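Local coordinates for protein AT27789p (PDB 5UZN) that probably binds RNA, including messenger RNA, as the third quasi-RNA recognition motif domain of the Drosophila hnRNP F/H homologue Glorund, at residues I8-I13 and Y56-E61. Sequence-based numbering, arbitrary orientation.
Sequences IEYYTI and YFDTYE
Y56 meets T12 and Y10 on one face of the sheet, as a non-hydrogen-bonded antiparallel partner of T12. Its ring lies alongside the threonine side chain, with OG1 of T12 3.3 Å from CD1 of Y56, while the CB atoms of Y10 and Y56 touch at 3.7 Å and the two tyrosine side chains cross at about a right angle. F57 follows as the hydrogen-bonded partner of Y11. N of F57 donates to O of Y11 at 2.9 Å, and O of F57 accepts from N of Y11 at 3.0 Å in a nearly straight bond (174°). The alternation of the strand sends the F57 side chain to the opposite face; with CG anti to its own carbonyl carbon (chi1 -62°), the ring of F57 is set with its edge near O of Y11. There CD1 of I13 packs against the F57 ring, 3.4 Å from CE1 of F57, the two side chains crossing at a slant. F31 meets the same phenylalanine ring edge-to-face, and A66 of helix 60-68 also touches it. At D58 the chain leaves the strand, and O of D58 sits at the edge of the Y11 ring, 3.7 Å from CE1 of Y11. T59 N-caps helix 60-68, its OG1 bonded to N of D62. The Y11 ring lies against this turn: N of Y60 stands over one ring face near the rim, and CB of Y60 makes a CH-pi contact with the same ring, 4.0 Å from the centroid of Y11. With an alanine here instead of Y11, the CH-pi contact to CB of Y60 would be lost and the first turn of helix 60-68 would probably be left without its aromatic cover. The arrangement is that of the RRM beta-alpha-beta-beta-alpha-beta fold, in which the central antiparallel strands 11-16 and 52-57 pair and the latter leads directly into the second helix, packed on one face of the sheet.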
loop_
_atom_site.group_PDB
_atom_site.type_symbol
_atom_site.label_atom_id
_atom_site.label_comp_id
_atom_site.label_asym_id
_atom_site.label_seq_id
_atom_site.Cartn_x
_atom_site.Cartn_y
_atom_site.Cartn_z
ATOM N N ILE A 8 -12.762 7.967 -12.237
ATOM C CA ILE A 8 -12.178 8.552 -11.033
ATOM C C ILE A 8 -10.673 8.295 -11.010
ATOM O O ILE A 8 -10.209 7.201 -11.349
ATOM C CB ILE A 8 -12.866 8.010 -9.756
ATOM C CG1 ILE A 8 -14.334 8.456 -9.698
ATOM C CG2 ILE A 8 -12.110 8.438 -8.506
ATOM C CD1 ILE A 8 -15.115 7.846 -8.539
ATOM N N GLU A 9 -9.916 9.316 -10.624
ATOM C CA GLU A 9 -8.464 9.257 -10.565
ATOM C C GLU A 9 -8.006 9.144 -9.115
ATOM O O GLU A 9 -8.531 9.825 -8.236
ATOM C CB GLU A 9 -7.859 10.505 -11.215
ATOM C CG GLU A 9 -8.579 11.785 -10.787
ATOM C CD GLU A 9 -8.069 13.045 -11.474
ATOM O OE1 GLU A 9 -7.637 12.943 -12.635
ATOM O OE2 GLU A 9 -8.114 14.115 -10.837
ATOM N N TYR A 10 -7.022 8.296 -8.872
ATOM C CA TYR A 10 -6.520 8.063 -7.528
ATOM C C TYR A 10 -5.043 8.427 -7.453
ATOM O O TYR A 10 -4.358 8.539 -8.470
ATOM C CB TYR A 10 -6.726 6.601 -7.108
ATOM C CG TYR A 10 -8.180 6.174 -7.096
ATOM C CD1 TYR A 10 -9.026 6.517 -6.045
ATOM C CD2 TYR A 10 -8.705 5.441 -8.140
ATOM C CE1 TYR A 10 -10.354 6.120 -6.036
ATOM C CE2 TYR A 10 -10.026 5.039 -8.138
ATOM C CZ TYR A 10 -10.845 5.385 -7.088
ATOM O OH TYR A 10 -12.161 4.986 -7.096
ATOM N N TYR A 11 -4.569 8.663 -6.235
ATOM C CA TYR A 11 -3.163 8.971 -5.992
ATOM C C TYR A 11 -2.492 7.753 -5.368
ATOM O O TYR A 11 -2.910 7.279 -4.303
ATOM C CB TYR A 11 -3.028 10.194 -5.094
ATOM C CG TYR A 11 -3.715 11.404 -5.683
ATOM C CD1 TYR A 11 -5.085 11.612 -5.510
ATOM C CD2 TYR A 11 -2.996 12.335 -6.420
ATOM C CE1 TYR A 11 -5.715 12.712 -6.057
ATOM C CE2 TYR A 11 -3.623 13.451 -6.976
ATOM C CZ TYR A 11 -4.984 13.630 -6.788
ATOM O OH TYR A 11 -5.616 14.727 -7.334
ATOM N N THR A 12 -1.441 7.268 -6.014
ATOM C CA THR A 12 -0.974 5.900 -5.829
ATOM C C THR A 12 0.337 5.832 -5.059
ATOM O O THR A 12 1.293 6.560 -5.367
ATOM C CB THR A 12 -0.808 5.240 -7.188
ATOM O OG1 THR A 12 -2.053 5.337 -7.864
ATOM C CG2 THR A 12 -0.418 3.781 -7.029
ATOM N N ILE A 13 0.386 4.926 -4.086
ATOM C CA ILE A 13 1.607 4.572 -3.370
ATOM C C ILE A 13 1.904 3.114 -3.681
ATOM O O ILE A 13 1.107 2.229 -3.340
ATOM C CB ILE A 13 1.459 4.779 -1.862
ATOM C CG1 ILE A 13 1.230 6.253 -1.525
ATOM C CG2 ILE A 13 2.691 4.263 -1.132
ATOM C CD1 ILE A 13 1.169 6.467 -0.019
ATOM N N TYR A 56 -4.368 3.021 -3.239
ATOM C CA TYR A 56 -4.990 4.096 -4.019
ATOM C C TYR A 56 -5.754 5.010 -3.075
ATOM O O TYR A 56 -6.724 4.580 -2.445
ATOM C CB TYR A 56 -5.937 3.540 -5.091
ATOM C CG TYR A 56 -5.229 2.703 -6.135
ATOM C CD1 TYR A 56 -4.555 3.314 -7.173
ATOM C CD2 TYR A 56 -5.229 1.306 -6.082
ATOM C CE1 TYR A 56 -3.890 2.588 -8.132
ATOM C CE2 TYR A 56 -4.554 0.560 -7.059
ATOM C CZ TYR A 56 -3.894 1.217 -8.082
ATOM O OH TYR A 56 -3.212 0.544 -9.073
ATOM N N PHE A 57 -5.313 6.257 -2.970
ATOM C CA PHE A 57 -5.911 7.218 -2.055
ATOM C C PHE A 57 -6.813 8.178 -2.810
ATOM O O PHE A 57 -6.621 8.437 -4.003
ATOM C CB PHE A 57 -4.833 7.992 -1.286
ATOM C CG PHE A 57 -3.979 7.104 -0.426
ATOM C CD1 PHE A 57 -2.920 6.419 -0.977
ATOM C CD2 PHE A 57 -4.274 6.919 0.929
ATOM C CE1 PHE A 57 -2.130 5.561 -0.184
ATOM C CE2 PHE A 57 -3.503 6.085 1.712
ATOM C CZ PHE A 57 -2.426 5.401 1.151
ATOM N N ASP A 58 -7.799 8.709 -2.081
ATOM C CA ASP A 58 -8.823 9.560 -2.673
ATOM C C ASP A 58 -8.253 10.907 -3.106
ATOM O O ASP A 58 -8.620 11.420 -4.166
ATOM C CB ASP A 58 -9.981 9.750 -1.676
ATOM C CG ASP A 58 -10.849 8.505 -1.538
ATOM O OD1 ASP A 58 -11.183 7.907 -2.577
ATOM O OD2 ASP A 58 -11.200 8.130 -0.397
ATOM N N THR A 59 -7.355 11.491 -2.311
ATOM C CA THR A 59 -6.801 12.816 -2.584
ATOM C C THR A 59 -5.278 12.801 -2.541
ATOM O O THR A 59 -4.657 11.904 -1.956
ATOM C CB THR A 59 -7.273 13.857 -1.564
ATOM O OG1 THR A 59 -6.818 13.467 -0.258
ATOM C CG2 THR A 59 -8.793 13.970 -1.570
ATOM N N TYR A 60 -4.682 13.829 -3.165
ATOM C CA TYR A 60 -3.239 14.052 -3.040
ATOM C C TYR A 60 -2.842 14.192 -1.582
ATOM O O TYR A 60 -1.900 13.541 -1.115
ATOM C CB TYR A 60 -2.816 15.305 -3.824
ATOM C CG TYR A 60 -1.308 15.659 -3.752
ATOM C CD1 TYR A 60 -0.351 14.832 -4.321
ATOM C CD2 TYR A 60 -0.863 16.835 -3.143
ATOM C CE1 TYR A 60 1.011 15.140 -4.269
ATOM C CE2 TYR A 60 0.515 17.163 -3.099
ATOM C CZ TYR A 60 1.441 16.307 -3.683
ATOM O OH TYR A 60 2.804 16.597 -3.649
ATOM N N GLU A 61 -3.591 14.991 -0.828
ATOM C CA GLU A 61 -3.256 15.191 0.578
ATOM C C GLU A 61 -3.185 13.867 1.328
ATOM O O GLU A 61 -2.249 13.632 2.103
ATOM C CB GLU A 61 -4.289 16.112 1.215
ATOM C CG GLU A 61 -4.033 16.393 2.652
ATOM C CD GLU A 61 -5.149 17.202 3.270
ATOM O OE1 GLU A 61 -6.175 17.449 2.590
ATOM O OE2 GLU A 61 -4.985 17.586 4.438
#